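Local coordinates for protein putative peptidase (PDB 3CE2) that is a putative zinc metallopeptidase of the M3B (oligopeptidase F) family, which probably degrades small bioactive peptides, at residues A[159-164]-A[261-266]; A[364-369]-A[387-392]; A[453-458]-A[604-609]; A[472-477]-A[507-512]. All coordinates share one frame; numbering follows the deposited sequence.

Contact 1: residues A[159-164]-A[261-266]; sequences SIHTGT and KRYNSC
The imidazole of H161 lies flat on the phenol ring of Y263: the planes are 17° apart and the ring centroids 3.8 Å apart, a face-to-face stack with Y263 CE1 over the middle of the imidazole. K261 O and R262 O lie at the rim of the same imidazole, near its plane, and the first accepts a bond from ND1. H161 ND1 donates to K261 O at 2.9 Å, the acceptor being close to the ring plane, although the N-H...O angle of 138° leaves the bond bent. Stack and bond together therefore fix both tilt and rotation of the imidazole, and Y272 adds an edge-to-face ring contact. The contact joins two interhelical loops at the surface of this largely helical peptidase, one between helices 149-156 and 165-174, the other between helices 240-260 and 266-271, away from the zinc sites. R262 closes its other end. Its guanidinium carries I160 O over one face, 3.3 Å from NH2 but at an angle too poor for a bond, while T162 O lies near the plane at the edge and accepts a weak hydrogen bond from R262 NH2 (3.4 Å). A bend at chi3 (-83°) folds the R262 chain back over the 160-162 backbone. The T162 hydroxyl is engaged by L158 O.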
loop_
_atom_site.group_PDB
_atom_site.type_symbol
_atom_site.label_atom_id
_atom_site.label_comp_id
_atom_site.label_asym_id
_atom_site.label_seq_id
_atom_site.Cartn_x
_atom_site.Cartn_y
_atom_site.Cartn_z
ATOM N N SER A 159 -11.222 15.160 -18.810
ATOM C CA SER A 159 -11.398 16.042 -19.956
ATOM C C SER A 159 -10.938 17.471 -19.650
ATOM O O SER A 159 -10.252 18.087 -20.455
ATOM C CB SER A 159 -12.877 16.061 -20.352
ATOM O OG SER A 159 -13.659 16.580 -19.273
ATOM N N ILE A 160 -11.315 18.003 -18.495
ATOM C CA ILE A 160 -10.964 19.380 -18.178
ATOM C C ILE A 160 -9.468 19.611 -17.868
ATOM O O ILE A 160 -9.041 20.743 -17.628
ATOM C CB ILE A 160 -11.837 19.912 -17.026
ATOM C CG1 ILE A 160 -11.597 19.112 -15.740
ATOM C CG2 ILE A 160 -13.308 19.830 -17.404
ATOM C CD1 ILE A 160 -12.209 19.777 -14.485
ATOM N N HIS A 161 -8.679 18.538 -17.849
ATOM C CA HIS A 161 -7.236 18.639 -17.628
ATOM C C HIS A 161 -6.523 17.853 -18.725
ATOM O O HIS A 161 -5.501 17.236 -18.476
ATOM C CB HIS A 161 -6.827 18.060 -16.258
ATOM C CG HIS A 161 -7.458 18.740 -15.080
ATOM N ND1 HIS A 161 -7.042 19.968 -14.614
ATOM C CD2 HIS A 161 -8.442 18.339 -14.240
ATOM C CE1 HIS A 161 -7.761 20.313 -13.558
ATOM N NE2 HIS A 161 -8.621 19.341 -13.310
ATOM N N THR A 162 -7.099 17.837 -19.922
ATOM C CA THR A 162 -6.518 17.158 -21.075
ATOM C C THR A 162 -6.627 18.078 -22.293
ATOM O O THR A 162 -7.738 18.443 -22.711
ATOM C CB THR A 162 -7.243 15.837 -21.376
ATOM O OG1 THR A 162 -7.059 14.929 -20.290
ATOM C CG2 THR A 162 -6.715 15.175 -22.629
ATOM N N GLY A 163 -5.474 18.453 -22.852
ATOM C CA GLY A 163 -5.419 19.407 -23.960
ATOM C C GLY A 163 -5.486 18.753 -25.334
ATOM O O GLY A 163 -5.868 17.586 -25.469
ATOM N N THR A 164 -5.110 19.508 -26.359
ATOM C CA THR A 164 -5.179 19.011 -27.726
ATOM C C THR A 164 -4.252 17.815 -27.862
ATOM O O THR A 164 -3.318 17.657 -27.097
ATOM C CB THR A 164 -4.786 20.096 -28.746
ATOM O OG1 THR A 164 -3.357 20.147 -28.851
ATOM C CG2 THR A 164 -5.345 21.485 -28.319
ATOM N N LYS A 261 -1.317 20.797 -17.183
ATOM C CA LYS A 261 -2.565 20.076 -17.317
ATOM C C LYS A 261 -3.716 20.825 -16.637
ATOM O O LYS A 261 -4.797 20.285 -16.439
ATOM C CB LYS A 261 -2.426 18.644 -16.827
ATOM C CG LYS A 261 -1.616 17.786 -17.756
ATOM C CD LYS A 261 -1.818 16.305 -17.457
ATOM C CE LYS A 261 -0.479 15.598 -17.526
ATOM N NZ LYS A 261 -0.424 14.317 -16.772
ATOM N N ARG A 262 -3.458 22.082 -16.296
ATOM C CA ARG A 262 -4.482 22.999 -15.813
ATOM C C ARG A 262 -4.834 22.760 -14.358
ATOM O O ARG A 262 -5.939 23.080 -13.923
ATOM C CB ARG A 262 -5.737 22.996 -16.712
ATOM C CG ARG A 262 -5.508 23.606 -18.119
ATOM C CD ARG A 262 -6.804 24.124 -18.809
ATOM N NE ARG A 262 -7.588 23.087 -19.499
ATOM C CZ ARG A 262 -7.093 21.982 -20.074
ATOM N NH1 ARG A 262 -5.776 21.732 -20.079
ATOM N NH2 ARG A 262 -7.926 21.119 -20.661
ATOM N N TYR A 263 -3.886 22.224 -13.597
ATOM C CA TYR A 263 -4.068 22.132 -12.149
ATOM C C TYR A 263 -3.433 23.335 -11.483
ATOM O O TYR A 263 -2.486 23.891 -12.013
ATOM C CB TYR A 263 -3.448 20.855 -11.576
ATOM C CG TYR A 263 -4.050 19.555 -12.074
ATOM C CD1 TYR A 263 -5.302 19.106 -11.625
ATOM C CD2 TYR A 263 -3.355 18.751 -12.954
ATOM C CE1 TYR A 263 -5.836 17.902 -12.080
ATOM C CE2 TYR A 263 -3.880 17.541 -13.396
ATOM C CZ TYR A 263 -5.114 17.130 -12.965
ATOM O OH TYR A 263 -5.599 15.930 -13.429
ATOM N N ASN A 264 -3.943 23.702 -10.312
ATOM C CA ASN A 264 -3.477 24.859 -9.560
ATOM C C ASN A 264 -2.331 24.589 -8.600
ATOM O O ASN A 264 -1.897 25.494 -7.881
ATOM C CB ASN A 264 -4.636 25.446 -8.752
ATOM C CG ASN A 264 -5.649 26.153 -9.625
ATOM O OD1 ASN A 264 -5.289 26.946 -10.502
ATOM N ND2 ASN A 264 -6.925 25.870 -9.393
ATOM N N SER A 265 -1.869 23.344 -8.557
ATOM C CA SER A 265 -0.779 22.941 -7.675
ATOM C C SER A 265 -0.572 21.461 -7.909
ATOM O O SER A 265 -1.428 20.818 -8.511
ATOM C CB SER A 265 -1.151 23.171 -6.222
ATOM O OG SER A 265 -2.188 22.282 -5.877
ATOM N N CYS A 266 0.547 20.917 -7.431
ATOM C CA CYS A 266 0.889 19.519 -7.706
ATOM C C CYS A 266 0.036 18.597 -6.876
ATOM O O CYS A 266 -0.347 17.515 -7.339
ATOM C CB CYS A 266 2.362 19.258 -7.418
ATOM S SG CYS A 266 3.433 20.382 -8.301
#

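Contact 2: residues A[364-369]-A[387-392]; sequences KYENLN and LLNYTG
K364 O accepts the backbone N-H of Y390 at 2.8 Å, with the donor in the carbonyl plane and an N-H...O angle of 157°. This bond joins the loops that leave two parallel neighbours of the small mixed sheet, strands 362-363 and 385-387, the second loop leading into helix 394-416, which carries zinc ligands H402 and H406. Packing is close round that carbonyl: L388 CB lies 3.5 Å from K364 O, and the L388 side chain continues to I400 and F330, about 8 Å from the side chain of H402. The Y365 and Y390 side chains run alongside each other, pointing the same way, with Y365 CE1 4.0 Å from Y390 CD2. With Y390 CG anti to the backbone N (chi1 -174°), the ring passes along Y365 and on to V397 and I400 of helix 394-416 and A333 of helix 330-340; its hydroxyl bonds separately to Y328 O. The E366 side is looser and more exposed. Its carboxylate lies 54° from the plane of the N389 amide, and E366 OE2 comes no nearer to T391 than 4.1 Å, at CG2. N389 uses its ND2 on G373 O and R371 O, while its OD1 faces E366 CG.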
loop_
_atom_site.group_PDB
_atom_site.type_symbol
_atom_site.label_atom_id
_atom_site.label_comp_id
_atom_site.label_asym_id
_atom_site.label_seq_id
_atom_site.Cartn_x
_atom_site.Cartn_y
_atom_site.Cartn_z
ATOM N N LYS A 364 0.491 -23.136 1.835
ATOM C CA LYS A 364 1.039 -22.900 3.182
ATOM C C LYS A 364 2.544 -22.722 3.412
ATOM O O LYS A 364 2.951 -21.887 4.228
ATOM C CB LYS A 364 0.570 -24.004 4.132
ATOM C CG LYS A 364 -0.920 -24.016 4.343
ATOM C CD LYS A 364 -1.315 -25.116 5.291
ATOM C CE LYS A 364 -2.708 -25.564 5.018
ATOM N NZ LYS A 364 -2.679 -27.033 4.935
ATOM N N TYR A 365 3.366 -23.552 2.775
ATOM C CA TYR A 365 4.732 -23.762 3.270
ATOM C C TYR A 365 5.817 -23.525 2.238
ATOM O O TYR A 365 5.555 -23.482 1.044
ATOM C CB TYR A 365 4.893 -25.193 3.774
ATOM C CG TYR A 365 4.003 -25.630 4.901
ATOM C CD1 TYR A 365 4.059 -25.014 6.149
ATOM C CD2 TYR A 365 3.161 -26.726 4.749
ATOM C CE1 TYR A 365 3.238 -25.453 7.216
ATOM C CE2 TYR A 365 2.344 -27.182 5.802
ATOM C CZ TYR A 365 2.388 -26.541 7.027
ATOM O OH TYR A 365 1.564 -26.981 8.046
ATOM N N GLU A 366 7.057 -23.427 2.704
ATOM C CA GLU A 366 8.181 -23.236 1.791
ATOM C C GLU A 366 8.375 -24.490 0.979
ATOM O O GLU A 366 8.196 -25.586 1.492
ATOM C CB GLU A 366 9.470 -22.933 2.561
ATOM C CG GLU A 366 9.696 -21.458 2.819
ATOM C CD GLU A 366 10.729 -21.191 3.910
ATOM O OE1 GLU A 366 11.175 -22.157 4.570
ATOM O OE2 GLU A 366 11.091 -20.010 4.111
ATOM N N ASN A 367 8.717 -24.336 -0.294
ATOM C CA ASN A 367 9.340 -25.432 -1.014
ATOM C C ASN A 367 10.413 -24.889 -1.935
ATOM O O ASN A 367 10.510 -23.674 -2.145
ATOM C CB ASN A 367 8.323 -26.304 -1.759
ATOM C CG ASN A 367 7.529 -25.535 -2.813
ATOM O OD1 ASN A 367 6.327 -25.302 -2.643
ATOM N ND2 ASN A 367 8.187 -25.148 -3.903
ATOM N N LEU A 368 11.222 -25.777 -2.483
ATOM C CA LEU A 368 12.348 -25.343 -3.271
ATOM C C LEU A 368 11.854 -24.390 -4.351
ATOM O O LEU A 368 10.986 -24.748 -5.135
ATOM C CB LEU A 368 13.053 -26.541 -3.904
ATOM C CG LEU A 368 14.328 -26.160 -4.663
ATOM C CD1 LEU A 368 15.509 -25.934 -3.707
ATOM C CD2 LEU A 368 14.624 -27.220 -5.690
ATOM N N ASN A 369 12.380 -23.168 -4.357
ATOM C CA ASN A 369 12.088 -22.200 -5.413
ATOM C C ASN A 369 10.673 -21.609 -5.481
ATOM O O ASN A 369 10.292 -21.008 -6.501
ATOM C CB ASN A 369 12.508 -22.770 -6.760
ATOM C CG ASN A 369 14.017 -22.931 -6.866
ATOM O OD1 ASN A 369 14.496 -23.931 -7.376
ATOM N ND2 ASN A 369 14.770 -21.948 -6.362
ATOM N N LEU A 387 -0.683 -16.845 -0.961
ATOM C CA LEU A 387 0.632 -17.447 -0.889
ATOM C C LEU A 387 1.363 -17.117 0.420
ATOM O O LEU A 387 1.657 -15.962 0.725
ATOM C CB LEU A 387 1.467 -17.032 -2.085
ATOM C CG LEU A 387 2.823 -17.743 -2.096
ATOM C CD1 LEU A 387 3.249 -18.072 -3.532
ATOM C CD2 LEU A 387 3.879 -16.923 -1.328
ATOM N N LEU A 388 1.650 -18.157 1.186
ATOM C CA LEU A 388 2.387 -18.059 2.439
ATOM C C LEU A 388 3.747 -18.784 2.346
ATOM O O LEU A 388 3.974 -19.636 1.458
ATOM C CB LEU A 388 1.558 -18.718 3.556
ATOM C CG LEU A 388 0.765 -17.954 4.629
ATOM C CD1 LEU A 388 0.062 -16.753 4.102
ATOM C CD2 LEU A 388 -0.237 -18.864 5.331
ATOM N N ASN A 389 4.648 -18.453 3.267
ATOM C CA ASN A 389 5.850 -19.250 3.507
ATOM C C ASN A 389 5.911 -19.558 5.000
ATOM O O ASN A 389 6.799 -19.101 5.726
ATOM C CB ASN A 389 7.090 -18.513 3.009
ATOM C CG ASN A 389 7.316 -18.723 1.519
ATOM O OD1 ASN A 389 7.742 -19.806 1.089
ATOM N ND2 ASN A 389 7.006 -17.699 0.716
ATOM N N TYR A 390 4.917 -20.315 5.455
ATOM C CA TYR A 390 4.602 -20.374 6.871
ATOM C C TYR A 390 5.733 -21.021 7.646
ATOM O O TYR A 390 6.102 -22.137 7.342
ATOM C CB TYR A 390 3.276 -21.113 7.111
ATOM C CG TYR A 390 2.903 -21.038 8.550
ATOM C CD1 TYR A 390 2.348 -19.877 9.068
ATOM C CD2 TYR A 390 3.184 -22.091 9.424
ATOM C CE1 TYR A 390 2.048 -19.768 10.429
ATOM C CE2 TYR A 390 2.885 -21.997 10.778
ATOM C CZ TYR A 390 2.320 -20.829 11.280
ATOM O OH TYR A 390 2.008 -20.708 12.625
ATOM N N THR A 391 6.287 -20.328 8.640
ATOM C CA THR A 391 7.430 -20.884 9.398
ATOM C C THR A 391 7.146 -21.144 10.883
ATOM O O THR A 391 7.910 -21.843 11.539
ATOM C CB THR A 391 8.775 -20.063 9.228
ATOM O OG1 THR A 391 8.565 -18.668 9.511
ATOM C CG2 THR A 391 9.330 -20.209 7.810
ATOM N N GLY A 392 6.062 -20.592 11.415
ATOM C CA GLY A 392 5.634 -20.955 12.762
ATOM C C GLY A 392 5.795 -19.902 13.839
ATOM O O GLY A 392 5.555 -20.183 15.008
#

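Contact 3: residues A[453-458]-A[604-609]; sequences EKITIL and QELSSL
L609 pushes one methyl, CD1, into the angle between K454, I455 and L458, and each of the three meets it from a different direction. K454 crosses L609 at about a right angle and touches it mainly with the base of its chain, K454 CB lying 3.5 Å from L609 CD1 and CD somewhat farther out. I455 slides past L609 in the opposite sense, bringing its CG1 to 3.9 Å from L609 CD1. L458 comes in at a slant and touches methyl to methyl, L458 CD1 to L609 CD1, at 3.8 Å. The interface is apolar, with no hydrogen bond across it: the start of helix 451-487 packs on the last turn of helix 590-607 and on L609 just past its end, away from the zinc sites. L606, one turn before L609, has CG anti to its backbone N (chi1 174°), which brings CD1 within 4.1 Å of L458 CB and 4.2 Å of I455 CG2; L606 also touches Y298 and I301 of helix 292-306. Where the helix ends, Q604 O accepts from both S608 N and S608 OG, the donors reaching it from opposite faces of its carbonyl plane. K454 NZ and E605 OE1, of opposite charge, are 6.1 Å apart and not in contact.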
loop_
_atom_site.group_PDB
_atom_site.type_symbol
_atom_site.label_atom_id
_atom_site.label_comp_id
_atom_site.label_asym_id
_atom_site.label_seq_id
_atom_site.Cartn_x
_atom_site.Cartn_y
_atom_site.Cartn_z
ATOM N N GLU A 453 5.085 -10.398 27.649
ATOM C CA GLU A 453 4.396 -10.520 26.380
ATOM C C GLU A 453 3.613 -9.236 26.106
ATOM O O GLU A 453 3.807 -8.573 25.091
ATOM C CB GLU A 453 3.450 -11.708 26.452
ATOM C CG GLU A 453 3.097 -12.342 25.137
ATOM C CD GLU A 453 2.078 -13.473 25.303
ATOM O OE1 GLU A 453 1.662 -14.065 24.274
ATOM O OE2 GLU A 453 1.693 -13.764 26.464
ATOM N N LYS A 454 2.736 -8.878 27.030
ATOM C CA LYS A 454 1.972 -7.654 26.903
ATOM C C LYS A 454 2.818 -6.468 26.448
ATOM O O LYS A 454 2.394 -5.670 25.613
ATOM C CB LYS A 454 1.288 -7.322 28.221
ATOM C CG LYS A 454 0.194 -8.300 28.611
ATOM C CD LYS A 454 -0.696 -7.693 29.691
ATOM C CE LYS A 454 -1.785 -8.659 30.133
ATOM N NZ LYS A 454 -3.040 -7.922 30.463
ATOM N N ILE A 455 4.012 -6.335 26.999
ATOM C CA ILE A 455 4.859 -5.226 26.611
ATOM C C ILE A 455 5.330 -5.455 25.190
ATOM O O ILE A 455 5.268 -4.551 24.359
ATOM C CB ILE A 455 6.034 -5.040 27.573
ATOM C CG1 ILE A 455 5.492 -4.628 28.943
ATOM C CG2 ILE A 455 6.994 -3.971 27.059
ATOM C CD1 ILE A 455 6.539 -4.587 30.048
ATOM N N THR A 456 5.757 -6.679 24.899
ATOM C CA THR A 456 6.164 -7.029 23.555
ATOM C C THR A 456 5.074 -6.653 22.558
ATOM O O THR A 456 5.328 -5.918 21.615
ATOM C CB THR A 456 6.565 -8.508 23.461
ATOM O OG1 THR A 456 7.864 -8.659 24.035
ATOM C CG2 THR A 456 6.656 -8.979 22.021
ATOM N N ILE A 457 3.854 -7.121 22.789
ATOM C CA ILE A 457 2.737 -6.837 21.893
ATOM C C ILE A 457 2.420 -5.351 21.802
ATOM O O ILE A 457 2.245 -4.804 20.714
ATOM C CB ILE A 457 1.482 -7.544 22.349
ATOM C CG1 ILE A 457 1.681 -9.044 22.253
ATOM C CG2 ILE A 457 0.293 -7.108 21.516
ATOM C CD1 ILE A 457 0.692 -9.808 23.087
ATOM N N LEU A 458 2.337 -4.686 22.942
ATOM C CA LEU A 458 2.001 -3.271 22.925
ATOM C C LEU A 458 3.060 -2.498 22.177
ATOM O O LEU A 458 2.776 -1.503 21.513
ATOM C CB LEU A 458 1.884 -2.744 24.347
ATOM C CG LEU A 458 0.537 -3.029 24.992
ATOM C CD1 LEU A 458 0.694 -3.191 26.482
ATOM C CD2 LEU A 458 -0.454 -1.913 24.649
ATOM N N GLN A 604 -1.767 4.192 27.438
ATOM C CA GLN A 604 -2.076 4.089 28.865
ATOM C C GLN A 604 -1.939 2.675 29.384
ATOM O O GLN A 604 -1.388 2.481 30.457
ATOM C CB GLN A 604 -3.467 4.624 29.192
ATOM C CG GLN A 604 -3.552 6.141 29.217
ATOM C CD GLN A 604 -5.006 6.635 29.196
ATOM O OE1 GLN A 604 -5.268 7.838 29.051
ATOM N NE2 GLN A 604 -5.956 5.703 29.336
ATOM N N GLU A 605 -2.422 1.677 28.645
ATOM C CA GLU A 605 -2.177 0.290 29.084
ATOM C C GLU A 605 -0.690 0.075 29.305
ATOM O O GLU A 605 -0.285 -0.452 30.326
ATOM C CB GLU A 605 -2.669 -0.743 28.074
ATOM C CG GLU A 605 -4.162 -0.790 27.875
ATOM C CD GLU A 605 -4.587 -1.974 27.017
ATOM O OE1 GLU A 605 -3.854 -2.990 27.013
ATOM O OE2 GLU A 605 -5.653 -1.895 26.357
ATOM N N LEU A 606 0.122 0.501 28.340
ATOM C CA LEU A 606 1.560 0.245 28.376
ATOM C C LEU A 606 2.181 0.965 29.552
ATOM O O LEU A 606 3.010 0.408 30.287
ATOM C CB LEU A 606 2.227 0.721 27.084
ATOM C CG LEU A 606 3.759 0.615 27.098
ATOM C CD1 LEU A 606 4.193 -0.833 27.133
ATOM C CD2 LEU A 606 4.393 1.311 25.911
ATOM N N SER A 607 1.758 2.216 29.710
ATOM C CA SER A 607 2.268 3.107 30.734
ATOM C C SER A 607 2.088 2.529 32.132
ATOM O O SER A 607 2.945 2.674 32.984
ATOM C CB SER A 607 1.576 4.457 30.640
ATOM O OG SER A 607 2.340 5.432 31.302
ATOM N N SER A 608 0.984 1.855 32.375
ATOM C CA SER A 608 0.812 1.281 33.685
ATOM C C SER A 608 1.243 -0.198 33.755
ATOM O O SER A 608 0.914 -0.906 34.697
ATOM C CB SER A 608 -0.617 1.509 34.190
ATOM O OG SER A 608 -1.553 0.930 33.309
ATOM N N LEU A 609 1.992 -0.672 32.771
ATOM C CA LEU A 609 2.603 -1.986 32.917
ATOM C C LEU A 609 3.993 -1.800 33.503
ATOM O O LEU A 609 4.534 -2.685 34.165
ATOM C CB LEU A 609 2.675 -2.729 31.587
ATOM C CG LEU A 609 1.413 -3.448 31.122
ATOM C CD1 LEU A 609 1.757 -4.377 29.975
ATOM C CD2 LEU A 609 0.780 -4.219 32.251
#

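Contact 4: residues A[472-477]-A[507-512]; sequences QVLFAS and EFYGEI
L474 lies across the phenyl ring of F508 in a CH-pi contact. Its CB is 4.0 Å from the ring centroid and 10° off the ring normal, so the methylene sits over the centre of the face. The leucine continues over the same face, its CG 3.9 Å from F508 CD2, while the backbone meets the far end of the ring, L474 CA lying 3.7 Å from F508 CZ. CG of L474 is anti to the backbone N (chi1 -163°), a rotation that sends the side chain outward from its own helix and along the phenyl.

Among the remaining apolar contacts, L474 CD1 reaches the rim of the Y509 ring close to the ring plane, with CE2 its nearest atom. One leucine thus meets two successive aromatic residues in different ways, a face in F508 and an edge in Y509. V473 adds a longer contact, CG1 to F508 CZ at 4.3 Å. All five touching residues are buried. They join the middle of helix 451-487 to the C-terminal part of helix 494-509, two successive helices that pack against each other within the helical M3 peptidase region. Helix 278-289 borders the same cluster, V288 touching both V473 and F508, and F313 meets Y509 edge to face.

No hydrogen bond crosses the interface. The S477 hydroxyl lies near two carbonyls of its own helix, with OG 3.1 Å from V473 O and 3.0 Å from L474 O, and the same S477 OG is 4.2 Å from F508 CE2.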
loop_
_atom_site.group_PDB
_atom_site.type_symbol
_atom_site.label_atom_id
_atom_site.label_comp_id
_atom_site.label_asym_id
_atom_site.label_seq_id
_atom_site.Cartn_x
_atom_site.Cartn_y
_atom_site.Cartn_z
ATOM N N GLN A 472 4.750 9.036 8.577
ATOM C CA GLN A 472 4.293 9.282 7.191
ATOM C C GLN A 472 3.713 10.676 7.009
ATOM O O GLN A 472 3.843 11.286 5.947
ATOM C CB GLN A 472 3.282 8.238 6.758
ATOM C CG GLN A 472 3.783 6.818 6.995
ATOM C CD GLN A 472 5.092 6.558 6.275
ATOM O OE1 GLN A 472 5.230 6.872 5.102
ATOM N NE2 GLN A 472 6.056 5.986 6.972
ATOM N N VAL A 473 3.083 11.200 8.051
ATOM C CA VAL A 473 2.458 12.505 7.931
ATOM C C VAL A 473 3.562 13.577 7.948
ATOM O O VAL A 473 3.503 14.601 7.244
ATOM C CB VAL A 473 1.423 12.705 9.046
ATOM C CG1 VAL A 473 0.954 14.144 9.089
ATOM C CG2 VAL A 473 0.247 11.758 8.845
ATOM N N LEU A 474 4.607 13.321 8.720
ATOM C CA LEU A 474 5.780 14.165 8.592
ATOM C C LEU A 474 6.211 14.216 7.128
ATOM O O LEU A 474 6.275 15.315 6.560
ATOM C CB LEU A 474 6.908 13.676 9.492
ATOM C CG LEU A 474 8.059 14.634 9.799
ATOM C CD1 LEU A 474 8.907 13.996 10.840
ATOM C CD2 LEU A 474 8.883 14.901 8.584
ATOM N N PHE A 475 6.467 13.049 6.508
ATOM C CA PHE A 475 6.876 13.012 5.093
ATOM C C PHE A 475 5.872 13.849 4.294
ATOM O O PHE A 475 6.261 14.680 3.442
ATOM C CB PHE A 475 7.001 11.592 4.481
ATOM C CG PHE A 475 8.049 10.650 5.155
ATOM C CD1 PHE A 475 9.107 11.133 5.938
ATOM C CD2 PHE A 475 8.001 9.253 4.928
ATOM C CE1 PHE A 475 10.070 10.248 6.505
ATOM C CE2 PHE A 475 8.950 8.383 5.485
ATOM C CZ PHE A 475 9.990 8.892 6.279
ATOM N N ALA A 476 4.585 13.667 4.586
ATOM C CA ALA A 476 3.529 14.377 3.830
ATOM C C ALA A 476 3.620 15.890 3.898
ATOM O O ALA A 476 3.479 16.548 2.866
ATOM C CB ALA A 476 2.162 13.926 4.235
ATOM N N SER A 477 3.861 16.467 5.072
ATOM C CA SER A 477 3.982 17.929 5.098
ATOM C C SER A 477 5.244 18.374 4.397
ATOM O O SER A 477 5.253 19.403 3.683
ATOM C CB SER A 477 3.938 18.516 6.505
ATOM O OG SER A 477 4.431 17.579 7.409
ATOM N N GLU A 507 8.546 20.186 14.966
ATOM C CA GLU A 507 7.104 20.160 15.240
ATOM C C GLU A 507 6.651 18.786 15.727
ATOM O O GLU A 507 5.710 18.692 16.498
ATOM C CB GLU A 507 6.269 20.612 14.023
ATOM C CG GLU A 507 6.588 22.025 13.544
ATOM C CD GLU A 507 5.720 22.489 12.368
ATOM O OE1 GLU A 507 4.503 22.689 12.585
ATOM O OE2 GLU A 507 6.247 22.675 11.233
ATOM N N PHE A 508 7.324 17.722 15.308
ATOM C CA PHE A 508 6.854 16.395 15.661
ATOM C C PHE A 508 7.577 15.843 16.851
ATOM O O PHE A 508 6.993 15.171 17.684
ATOM C CB PHE A 508 7.026 15.424 14.498
ATOM C CG PHE A 508 6.007 15.590 13.413
ATOM C CD1 PHE A 508 4.936 14.726 13.311
ATOM C CD2 PHE A 508 6.119 16.600 12.488
ATOM C CE1 PHE A 508 3.988 14.888 12.315
ATOM C CE2 PHE A 508 5.180 16.749 11.475
ATOM C CZ PHE A 508 4.116 15.892 11.400
ATOM N N TYR A 509 8.864 16.118 16.941
ATOM C CA TYR A 509 9.680 15.361 17.854
ATOM C C TYR A 509 10.380 16.238 18.854
ATOM O O TYR A 509 11.070 15.726 19.748
ATOM C CB TYR A 509 10.720 14.582 17.050
ATOM C CG TYR A 509 10.131 13.547 16.121
ATOM C CD1 TYR A 509 9.521 12.402 16.623
ATOM C CD2 TYR A 509 10.198 13.707 14.747
ATOM C CE1 TYR A 509 8.991 11.443 15.781
ATOM C CE2 TYR A 509 9.654 12.770 13.896
ATOM C CZ TYR A 509 9.059 11.635 14.412
ATOM O OH TYR A 509 8.511 10.705 13.549
ATOM N N GLY A 510 10.212 17.555 18.692
ATOM C CA GLY A 510 10.879 18.575 19.520
ATOM C C GLY A 510 10.797 18.397 21.031
ATOM O O GLY A 510 11.782 18.599 21.744
ATOM N N GLU A 511 9.633 18.013 21.536
ATOM C CA GLU A 511 9.490 17.874 22.974
ATOM C C GLU A 511 10.120 16.616 23.532
ATOM O O GLU A 511 10.077 16.407 24.731
ATOM C CB GLU A 511 8.012 17.919 23.399
ATOM C CG GLU A 511 7.298 19.227 23.066
ATOM C CD GLU A 511 8.100 20.453 23.481
ATOM O OE1 GLU A 511 8.202 20.723 24.700
ATOM O OE2 GLU A 511 8.628 21.150 22.585
ATOM N N ILE A 512 10.679 15.744 22.709
ATOM C CA ILE A 512 11.160 14.483 23.290
ATOM C C ILE A 512 12.515 14.044 22.762
ATOM O O ILE A 512 13.309 13.467 23.496
ATOM C CB ILE A 512 10.123 13.338 23.124
ATOM C CG1 ILE A 512 10.592 12.054 23.798
ATOM C CG2 ILE A 512 9.861 13.062 21.643
ATOM C CD1 ILE A 512 11.102 12.225 25.219
#

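Overall arrangement
Contacts 1, 2 and 3 come in series along the chain, and contact 4 falls within the span bounded by contact 3. The first two are loop-to-loop joins, the last two helix packing. Helix 451-487 links contacts 3 and 4, whose centres are 24 Å apart: its start meets helix 590-607 and its middle meets helix 494-509, so one long helix ties together two regions of the C-terminal half. Contact 1 lies on the opposite side of the chain's centre from contacts 2 and 3, about 47 and 50 Å away between centres. Contact 2 lies nearest the zinc site of H402, H406 and E430, at the entry to helix 394-416. No two contacts touch.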